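Local coordinates for protein dTDP-4-dehydrorhamnose 3,5-epimerase (PDB 6C46) that probably catalyses the epimerisation of dTDP-4-dehydro-6-deoxy-glucose at carbons 3 and 5 of the sugar, yielding dTDP-4-dehydro-rhamnose, a step of dTDP-L-rhamnose biosynthesis, at residues G68-V82 with Y140-V154. Residues are numbered along the deposited sequence; the frame is centred on the assembly and turned at random.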
ATOM      1  N   GLY A  68     -12.121  -3.781  16.810  1.00 18.07           N
ATOM      2  CA  GLY A  68     -12.476  -5.137  16.398  1.00 19.74           C
ATOM      3  C   GLY A  68     -13.461  -5.788  17.352  1.00 23.80           C
ATOM      4  O   GLY A  68     -13.936  -5.115  18.270  1.00 23.77           O
ATOM      5  N   LEU A  69     -13.806  -7.064  17.155  1.00 16.63           N
ATOM      6  CA  LEU A  69     -13.405  -7.861  16.008  1.00 18.44           C
ATOM      7  C   LEU A  69     -14.429  -7.642  14.907  1.00 14.11           C
ATOM      8  O   LEU A  69     -15.615  -7.738  15.183  1.00 16.21           O
ATOM      9  CB  LEU A  69     -13.321  -9.349  16.400  1.00 17.01           C
ATOM     10  CG  LEU A  69     -12.248  -9.624  17.458  1.00 19.59           C
ATOM     11  CD1 LEU A  69     -12.547 -10.926  18.215  1.00 16.21           C
ATOM     12  CD2 LEU A  69     -10.852  -9.666  16.783  1.00 17.60           C
ATOM     13  N   HIS A  70     -13.989  -7.368  13.672  1.00 14.96           N
ATOM     14  CA  HIS A  70     -14.883  -6.936  12.599  1.00 14.44           C
ATOM     15  C   HIS A  70     -14.808  -7.869  11.400  1.00 17.54           C
ATOM     16  O   HIS A  70     -13.766  -8.477  11.130  1.00 15.51           O
ATOM     17  CB  HIS A  70     -14.520  -5.519  12.100  1.00 18.55           C
ATOM     18  CG  HIS A  70     -14.618  -4.463  13.157  1.00 22.97           C
ATOM     19  ND1 HIS A  70     -13.828  -3.333  13.153  1.00 24.07           N
ATOM     20  CD2 HIS A  70     -15.428  -4.353  14.236  1.00 25.60           C
ATOM     21  CE1 HIS A  70     -14.142  -2.572  14.190  1.00 24.29           C
ATOM     22  NE2 HIS A  70     -15.111  -3.166  14.865  1.00 24.60           N
ATOM     23  N   LEU A  71     -15.897  -7.905  10.637  1.00 16.90           N
ATOM     24  CA  LEU A  71     -15.956  -8.691   9.407  1.00 17.60           C
ATOM     25  C   LEU A  71     -17.144  -8.191   8.599  1.00 16.95           C
ATOM     26  O   LEU A  71     -17.984  -7.440   9.099  1.00 17.71           O
ATOM     27  CB  LEU A  71     -16.102 -10.192   9.707  1.00 16.58           C
ATOM     28  CG  LEU A  71     -17.430 -10.356  10.479  1.00 19.54           C
ATOM     29  CD1 LEU A  71     -18.492 -11.074   9.657  1.00 19.43           C
ATOM     30  CD2 LEU A  71     -17.249 -11.017  11.834  1.00 22.86           C
ATOM     31  N   GLN A  72     -17.207  -8.611   7.337  1.00 15.28           N
ATOM     32  CA  GLN A  72     -18.401  -8.439   6.519  1.00 17.12           C
ATOM     33  C   GLN A  72     -18.922  -9.827   6.170  1.00 14.65           C
ATOM     34  O   GLN A  72     -18.130 -10.749   5.935  1.00 13.16           O
ATOM     35  CB  GLN A  72     -18.107  -7.606   5.238  1.00 15.89           C
ATOM     36  CG  GLN A  72     -17.884  -6.130   5.569  1.00 13.83           C
ATOM     37  CD  GLN A  72     -17.779  -5.201   4.370  1.00 16.08           C
ATOM     38  OE1 GLN A  72     -17.803  -3.983   4.537  1.00 16.58           O
ATOM     39  NE2 GLN A  72     -17.704  -5.755   3.165  1.00 12.84           N
ATOM     40  N   LYS A  73     -20.239  -9.984   6.181  1.00 13.92           N
ATOM     41  CA  LYS A  73     -20.857 -11.302   6.040  1.00 20.60           C
ATOM     42  C   LYS A  73     -21.057 -11.708   4.584  1.00 24.19           C
ATOM     43  O   LYS A  73     -21.251 -10.871   3.703  1.00 18.11           O
ATOM     44  CB  LYS A  73     -22.211 -11.343   6.736  1.00 21.24           C
ATOM     45  CG  LYS A  73     -22.151 -11.223   8.250  1.00 24.10           C
ATOM     46  CD  LYS A  73     -23.591 -11.237   8.807  1.00 26.09           C
ATOM     47  CE  LYS A  73     -23.661 -10.571  10.179  1.00 33.33           C
ATOM     48  NZ  LYS A  73     -25.057 -10.484  10.726  1.00 37.55           N
ATOM     49  N   GLY A  74     -21.043 -13.017   4.353  1.00 19.96           N
ATOM     50  CA  GLY A  74     -21.538 -13.570   3.094  1.00 21.77           C
ATOM     51  C   GLY A  74     -20.718 -13.138   1.892  1.00 20.68           C
ATOM     52  O   GLY A  74     -19.487 -13.093   1.926  1.00 20.20           O
ATOM     53  N   LYS A  75     -21.414 -12.783   0.811  1.00 23.93           N
ATOM     54  CA  LYS A  75     -20.725 -12.422  -0.422  1.00 26.67           C
ATOM     55  C   LYS A  75     -19.957 -11.115  -0.306  1.00 26.74           C
ATOM     56  O   LYS A  75     -19.212 -10.780  -1.233  1.00 23.03           O
ATOM     57  CB  LYS A  75     -21.722 -12.301  -1.570  1.00 17.33           C
ATOM     58  CG  LYS A  75     -22.669 -11.141  -1.450  1.00 23.26           C
ATOM     59  CD  LYS A  75     -23.790 -11.310  -2.502  1.00 26.59           C
ATOM     60  CE  LYS A  75     -24.677 -10.105  -2.593  1.00 38.18           C
ATOM     61  NZ  LYS A  75     -25.535 -10.223  -3.809  1.00 50.39           N
ATOM     62  N   HIS A  76     -20.140 -10.366   0.785  1.00 21.62           N
ATOM     63  CA  HIS A  76     -19.397  -9.134   1.025  1.00 16.45           C
ATOM     64  C   HIS A  76     -18.145  -9.349   1.853  1.00 17.31           C
ATOM     65  O   HIS A  76     -17.411  -8.378   2.089  1.00 17.64           O
ATOM     66  CB  HIS A  76     -20.319  -8.113   1.705  1.00 14.39           C
ATOM     67  CG  HIS A  76     -21.487  -7.736   0.845  1.00 21.87           C
ATOM     68  ND1 HIS A  76     -21.352  -6.933  -0.266  1.00 23.43           N
ATOM     69  CD2 HIS A  76     -22.792  -8.100   0.892  1.00 22.20           C
ATOM     70  CE1 HIS A  76     -22.532  -6.792  -0.849  1.00 28.80           C
ATOM     71  NE2 HIS A  76     -23.422  -7.487  -0.163  1.00 27.17           N
ATOM     72  N   ALA A  77     -17.842 -10.596   2.235  1.00 14.13           N
ATOM     73  CA  ALA A  77     -16.683 -10.861   3.084  1.00 18.97           C
ATOM     74  C   ALA A  77     -15.401 -10.347   2.432  1.00 18.30           C
ATOM     75  O   ALA A  77     -15.233 -10.413   1.214  1.00 15.95           O
ATOM     76  CB  ALA A  77     -16.553 -12.367   3.381  1.00 20.10           C
ATOM     77  N   GLN A  78     -14.507  -9.809   3.255  1.00 12.35           N
ATOM     78  CA  GLN A  78     -13.276  -9.180   2.792  1.00 13.41           C
ATOM     79  C   GLN A  78     -12.084  -9.941   3.334  1.00 16.85           C
ATOM     80  O   GLN A  78     -11.916 -10.005   4.553  1.00 17.32           O
ATOM     81  CB  GLN A  78     -13.178  -7.741   3.274  1.00 13.53           C
ATOM     82  CG  GLN A  78     -14.251  -6.807   2.734  1.00 15.27           C
ATOM     83  CD  GLN A  78     -14.233  -5.460   3.419  1.00 19.05           C
ATOM     84  OE1 GLN A  78     -14.281  -5.379   4.647  1.00 16.94           O
ATOM     85  NE2 GLN A  78     -14.210  -4.383   2.626  1.00 16.16           N
ATOM     86  N   ALA A  79     -11.252 -10.491   2.439  1.00 11.31           N
ATOM     87  CA  ALA A  79      -9.903 -10.856   2.850  1.00 10.63           C
ATOM     88  C   ALA A  79      -9.102  -9.579   3.055  1.00 17.67           C
ATOM     89  O   ALA A  79      -9.305  -8.596   2.336  1.00 16.54           O
ATOM     90  CB  ALA A  79      -9.225 -11.750   1.797  1.00 15.33           C
ATOM     91  N   LYS A  80      -8.201  -9.587   4.051  1.00 13.36           N
ATOM     92  CA  LYS A  80      -7.451  -8.402   4.449  1.00 16.28           C
ATOM     93  C   LYS A  80      -5.963  -8.714   4.476  1.00 19.15           C
ATOM     94  O   LYS A  80      -5.556  -9.740   5.022  1.00 19.51           O
ATOM     95  CB  LYS A  80      -7.911  -7.893   5.821  1.00 12.97           C
ATOM     96  CG  LYS A  80      -9.380  -7.428   5.812  1.00 17.52           C
ATOM     97  CD  LYS A  80      -9.984  -7.313   7.218  1.00 19.52           C
ATOM     98  CE  LYS A  80     -11.484  -6.966   7.156  1.00 26.21           C
ATOM     99  NZ  LYS A  80     -12.187  -7.161   8.500  1.00 22.41           N
ATOM    100  N   LEU A  81      -5.159  -7.834   3.878  1.00 14.51           N
ATOM    101  CA  LEU A  81      -3.701  -7.906   3.952  1.00 13.36           C
ATOM    102  C   LEU A  81      -3.265  -6.681   4.729  1.00 18.52           C
ATOM    103  O   LEU A  81      -3.401  -5.556   4.238  1.00 16.34           O
ATOM    104  CB  LEU A  81      -3.075  -7.919   2.560  1.00 13.21           C
ATOM    105  CG  LEU A  81      -1.560  -8.094   2.520  1.00 15.70           C
ATOM    106  CD1 LEU A  81      -1.131  -9.430   3.120  1.00 12.97           C
ATOM    107  CD2 LEU A  81      -1.129  -7.976   1.059  1.00 25.24           C
ATOM    108  N   VAL A  82      -2.775  -6.884   5.943  1.00 12.37           N
ATOM    109  CA  VAL A  82      -2.617  -5.768   6.857  1.00 12.31           C
ATOM    110  C   VAL A  82      -1.157  -5.612   7.246  1.00 17.46           C
ATOM    111  O   VAL A  82      -0.385  -6.577   7.276  1.00 17.74           O
ATOM    112  CB  VAL A  82      -3.522  -5.944   8.104  1.00 18.77           C
ATOM    113  CG1 VAL A  82      -4.973  -6.136   7.693  1.00 16.27           C
ATOM    114  CG2 VAL A  82      -3.113  -7.155   8.901  1.00 17.12           C
ATOM    115  N   TYR A 140      -4.609  -1.472   5.688  1.00 18.68           N
ATOM    116  CA  TYR A 140      -5.252  -2.733   5.342  1.00 20.30           C
ATOM    117  C   TYR A 140      -5.815  -2.662   3.934  1.00 22.44           C
ATOM    118  O   TYR A 140      -6.516  -1.711   3.582  1.00 25.93           O
ATOM    119  CB  TYR A 140      -6.324  -3.150   6.360  1.00 23.23           C
ATOM    120  CG  TYR A 140      -7.461  -2.217   6.684  1.00 26.26           C
ATOM    121  CD1 TYR A 140      -8.758  -2.521   6.267  1.00 32.00           C
ATOM    122  CD2 TYR A 140      -7.270  -1.080   7.465  1.00 24.76           C
ATOM    123  CE1 TYR A 140      -9.822  -1.707   6.575  1.00 34.25           C
ATOM    124  CE2 TYR A 140      -8.325  -0.257   7.780  1.00 40.58           C
ATOM    125  CZ  TYR A 140      -9.602  -0.575   7.332  1.00 46.07           C
ATOM    126  OH  TYR A 140     -10.663   0.239   7.642  1.00 49.56           O
ATOM    127  N   LYS A 141      -5.436  -3.644   3.126  1.00 18.64           N
ATOM    128  CA  LYS A 141      -5.951  -3.843   1.780  1.00 18.43           C
ATOM    129  C   LYS A 141      -7.024  -4.913   1.850  1.00 22.85           C
ATOM    130  O   LYS A 141      -6.845  -5.934   2.527  1.00 17.60           O
ATOM    131  CB  LYS A 141      -4.842  -4.292   0.825  1.00 24.29           C
ATOM    132  CG  LYS A 141      -3.528  -3.490   0.925  1.00 33.55           C
ATOM    133  CD  LYS A 141      -2.560  -3.804  -0.234  1.00 48.96           C
ATOM    134  CE  LYS A 141      -3.087  -3.328  -1.599  1.00 58.93           C
ATOM    135  NZ  LYS A 141      -2.169  -3.556  -2.765  1.00 55.84           N
ATOM    136  N   CYS A 142      -8.125  -4.697   1.139  1.00 13.91           N
ATOM    137  CA  CYS A 142      -9.249  -5.623   1.176  1.00 14.33           C
ATOM    138  C   CYS A 142      -9.488  -6.170  -0.212  1.00 16.86           C
ATOM    139  O   CYS A 142      -9.409  -5.421  -1.188  1.00 12.72           O
ATOM    140  CB  CYS A 142     -10.517  -4.949   1.653  1.00 16.92           C
ATOM    141  SG  CYS A 142     -10.357  -4.246   3.307  1.00 25.67           S
ATOM    142  N   ASP A 143      -9.850  -7.455  -0.284  1.00 14.63           N
ATOM    143  CA  ASP A 143     -10.157  -8.086  -1.560  1.00 14.66           C
ATOM    144  C   ASP A 143     -11.646  -8.013  -1.899  1.00 16.43           C
ATOM    145  O   ASP A 143     -12.107  -8.709  -2.807  1.00 13.35           O
ATOM    146  CB  ASP A 143      -9.597  -9.526  -1.586  1.00 14.94           C
ATOM    147  CG  ASP A 143     -10.562 -10.582  -1.033  1.00 20.67           C
ATOM    148  OD1 ASP A 143     -11.518 -10.281  -0.289  1.00 15.36           O
ATOM    149  OD2 ASP A 143     -10.326 -11.772  -1.345  1.00 18.16           O
ATOM    150  N   ASN A 144     -12.397  -7.129  -1.233  1.00 14.20           N
ATOM    151  CA  ASN A 144     -13.801  -6.926  -1.553  1.00 15.40           C
ATOM    152  C   ASN A 144     -14.178  -5.544  -1.055  1.00 18.89           C
ATOM    153  O   ASN A 144     -13.489  -4.963  -0.211  1.00 16.62           O
ATOM    154  CB  ASN A 144     -14.675  -8.019  -0.907  1.00 17.81           C
ATOM    155  CG  ASN A 144     -15.953  -8.301  -1.666  1.00 23.49           C
ATOM    156  OD1 ASN A 144     -16.387  -7.530  -2.536  1.00 23.71           O
ATOM    157  ND2 ASN A 144     -16.595  -9.415  -1.312  1.00 21.40           N
ATOM    158  N   PHE A 145     -15.293  -5.044  -1.547  1.00 15.98           N
ATOM    159  CA  PHE A 145     -15.662  -3.659  -1.288  1.00 17.03           C
ATOM    160  C   PHE A 145     -16.473  -3.527   0.000  1.00 19.55           C
ATOM    161  O   PHE A 145     -17.109  -4.476   0.479  1.00 16.96           O
ATOM    162  CB  PHE A 145     -16.440  -3.106  -2.488  1.00 20.12           C
ATOM    163  CG  PHE A 145     -15.627  -3.085  -3.763  1.00 18.87           C
ATOM    164  CD1 PHE A 145     -14.609  -2.150  -3.929  1.00 20.86           C
ATOM    165  CD2 PHE A 145     -15.864  -4.005  -4.774  1.00 23.35           C
ATOM    166  CE1 PHE A 145     -13.830  -2.128  -5.093  1.00 18.30           C
ATOM    167  CE2 PHE A 145     -15.098  -4.005  -5.941  1.00 20.63           C
ATOM    168  CZ  PHE A 145     -14.080  -3.051  -6.100  1.00 19.31           C
ATOM    169  N   TYR A 146     -16.415  -2.325   0.568  1.00 21.71           N
ATOM    170  CA  TYR A 146     -17.181  -1.958   1.755  1.00 21.91           C
ATOM    171  C   TYR A 146     -18.682  -2.157   1.560  1.00 26.38           C
ATOM    172  O   TYR A 146     -19.251  -1.771   0.533  1.00 20.98           O
ATOM    173  CB  TYR A 146     -16.905  -0.485   2.096  1.00 19.36           C
ATOM    174  CG  TYR A 146     -17.746   0.053   3.223  1.00 21.88           C
ATOM    175  CD1 TYR A 146     -17.432  -0.247   4.543  1.00 27.42           C
ATOM    176  CD2 TYR A 146     -18.832   0.881   2.973  1.00 29.78           C
ATOM    177  CE1 TYR A 146     -18.197   0.265   5.600  1.00 28.25           C
ATOM    178  CE2 TYR A 146     -19.600   1.399   4.014  1.00 35.80           C
ATOM    179  CZ  TYR A 146     -19.272   1.084   5.327  1.00 37.90           C
ATOM    180  OH  TYR A 146     -20.026   1.584   6.365  1.00 42.88           O
ATOM    181  N   ASN A 147     -19.344  -2.723   2.575  1.00 19.59           N
ATOM    182  CA  ASN A 147     -20.806  -2.824   2.555  1.00 25.67           C
ATOM    183  C   ASN A 147     -21.312  -2.781   3.994  1.00 25.18           C
ATOM    184  O   ASN A 147     -21.176  -3.763   4.734  1.00 21.36           O
ATOM    185  CB  ASN A 147     -21.260  -4.102   1.838  1.00 20.49           C
ATOM    186  CG  ASN A 147     -22.768  -4.227   1.784  1.00 28.61           C
ATOM    187  OD1 ASN A 147     -23.414  -4.659   2.746  1.00 23.90           O
ATOM    188  ND2 ASN A 147     -23.344  -3.815   0.671  1.00 27.21           N
ATOM    189  N   LYS A 148     -21.925  -1.659   4.377  1.00 23.66           N
ATOM    190  CA  LYS A 148     -22.288  -1.450   5.781  1.00 23.10           C
ATOM    191  C   LYS A 148     -23.310  -2.468   6.259  1.00 22.12           C
ATOM    192  O   LYS A 148     -23.228  -2.959   7.395  1.00 26.61           O
ATOM    193  CB  LYS A 148     -22.824  -0.031   5.999  1.00 32.01           C
ATOM    194  CG  LYS A 148     -23.202   0.214   7.459  1.00 41.61           C
ATOM    195  CD  LYS A 148     -23.410   1.680   7.814  1.00 54.48           C
ATOM    196  CE  LYS A 148     -23.115   1.925   9.304  1.00 60.50           C
ATOM    197  NZ  LYS A 148     -23.591   0.819  10.203  1.00 61.04           N
ATOM    198  N   GLU A 149     -24.314  -2.749   5.437  1.00 22.22           N
ATOM    199  CA  GLU A 149     -25.383  -3.636   5.871  1.00 27.38           C
ATOM    200  C   GLU A 149     -24.853  -5.022   6.188  1.00 23.65           C
ATOM    201  O   GLU A 149     -25.413  -5.721   7.040  1.00 25.20           O
ATOM    202  CB  GLU A 149     -26.463  -3.714   4.795  1.00 34.04           C
ATOM    203  CG  GLU A 149     -27.647  -4.577   5.171  1.00 48.18           C
ATOM    204  CD  GLU A 149     -28.649  -4.726   4.037  1.00 60.74           C
ATOM    205  OE1 GLU A 149     -28.462  -4.086   2.974  1.00 62.60           O
ATOM    206  OE2 GLU A 149     -29.624  -5.489   4.211  1.00 64.71           O
ATOM    207  N   SER A 150     -23.764  -5.427   5.535  1.00 18.03           N
ATOM    208  CA  SER A 150     -23.227  -6.770   5.711  1.00 21.19           C
ATOM    209  C   SER A 150     -22.366  -6.922   6.967  1.00 24.84           C
ATOM    210  O   SER A 150     -21.877  -8.025   7.222  1.00 23.75           O
ATOM    211  CB  SER A 150     -22.378  -7.161   4.492  1.00 18.26           C
ATOM    212  OG  SER A 150     -21.111  -6.500   4.525  1.00 17.49           O
ATOM    213  N   GLU A 151     -22.151  -5.862   7.745  1.00 21.69           N
ATOM    214  CA  GLU A 151     -21.145  -5.925   8.799  1.00 20.92           C
ATOM    215  C   GLU A 151     -21.523  -6.925   9.886  1.00 21.01           C
ATOM    216  O   GLU A 151     -22.681  -7.030  10.285  1.00 23.09           O
ATOM    217  CB  GLU A 151     -20.922  -4.531   9.390  1.00 20.74           C
ATOM    218  CG  GLU A 151     -20.139  -3.655   8.420  1.00 23.32           C
ATOM    219  CD  GLU A 151     -19.868  -2.227   8.942  1.00 31.65           C
ATOM    220  OE1 GLU A 151     -20.514  -1.802   9.914  1.00 30.80           O
ATOM    221  OE2 GLU A 151     -19.010  -1.534   8.362  1.00 28.22           O
ATOM    222  N   GLY A 152     -20.527  -7.696  10.334  1.00 16.77           N
ATOM    223  CA  GLY A 152     -20.666  -8.554  11.489  1.00 20.12           C
ATOM    224  C   GLY A 152     -19.586  -8.188  12.496  1.00 22.95           C
ATOM    225  O   GLY A 152     -18.713  -7.355  12.216  1.00 19.27           O
ATOM    226  N   SER A 153     -19.649  -8.818  13.672  1.00 18.69           N
ATOM    227  CA  SER A 153     -18.696  -8.458  14.717  1.00 23.58           C
ATOM    228  C   SER A 153     -18.682  -9.528  15.793  1.00 26.60           C
ATOM    229  O   SER A 153     -19.642 -10.282  15.959  1.00 23.02           O
ATOM    230  CB  SER A 153     -19.031  -7.107  15.356  1.00 21.70           C
ATOM    231  OG  SER A 153     -20.286  -7.181  15.997  1.00 22.01           O
ATOM    232  N   VAL A 154     -17.569  -9.581  16.521  1.00 19.60           N
ATOM    233  CA  VAL A 154     -17.421 -10.447  17.689  1.00 20.38           C
ATOM    234  C   VAL A 154     -16.794  -9.609  18.792  1.00 19.19           C
ATOM    235  O   VAL A 154     -15.806  -8.908  18.550  1.00 21.52           O
ATOM    236  CB  VAL A 154     -16.540 -11.680  17.379  1.00 24.99           C
ATOM    237  CG1 VAL A 154     -16.349 -12.523  18.632  1.00 24.28           C
ATOM    238  CG2 VAL A 154     -17.157 -12.509  16.272  1.00 20.93           C
TER
HETATM  239  O   HOH W   1     -17.229  -2.905   6.967  1.00 19.46           O
HETATM  240  O   HOH W   2     -25.378  -7.633   9.282  1.00 52.05           O
HETATM  241  O   HOH W   3     -18.982  -5.745  -1.097  1.00 26.54           O
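The carboxamide of Q72 reaches from the end of strand 68-72 into loop 143-150 and is gripped on both of its polar atoms. OE1 accepts a hydrogen bond from the backbone N of N147 (2.8 Å), with the donor lying above the carbonyl plane, while NE2 gives one hydrogen to F145 O (3.0 Å) and the other to H76 O; both acceptors lie close to the Q72 amide plane, which fixes the carboxamide's rotation. A water bridges Q72 OE1 and E151 OE2, donating to both. Next to it, the H76 ring lies against the N147 amide, the planes only 15° apart, and N147 CB makes a CH-pi contact 3.9 Å from the ring centroid. N147 extends with CG opposite its amide nitrogen (chi1 -179°), which lays the carboxamide over the ring; K75 CG lies on the opposite face, offset toward the rim.

The N144 carboxamide holds the 75-77 turn as well: ND2 donates to K75 O and to A77 O, each at 3.0 Å. Q78 NE2 returns a bond to N144 O, the two amide planes turned 60° apart. A79 N donates a hydrogen bond to D143 OD1 (2.7 Å) from above the carboxylate plane, and R123 forms a salt bridge with that oxygen.

Two antiparallel ladders flank these loops, H70–Q72 with S153–E151 and K80–V82 with C142–Y140, in the two sheets of the cupin fold. H70 and Y140, the predicted proton acceptor and donor, sit one in each ladder; H70 NE2 is hydrogen-bonded to D178 OD1. The amide network between the ladders thus ties the strands carrying the predicted base and acid to the loop bearing Y146, predicted to stack on the substrate's thymidine ring.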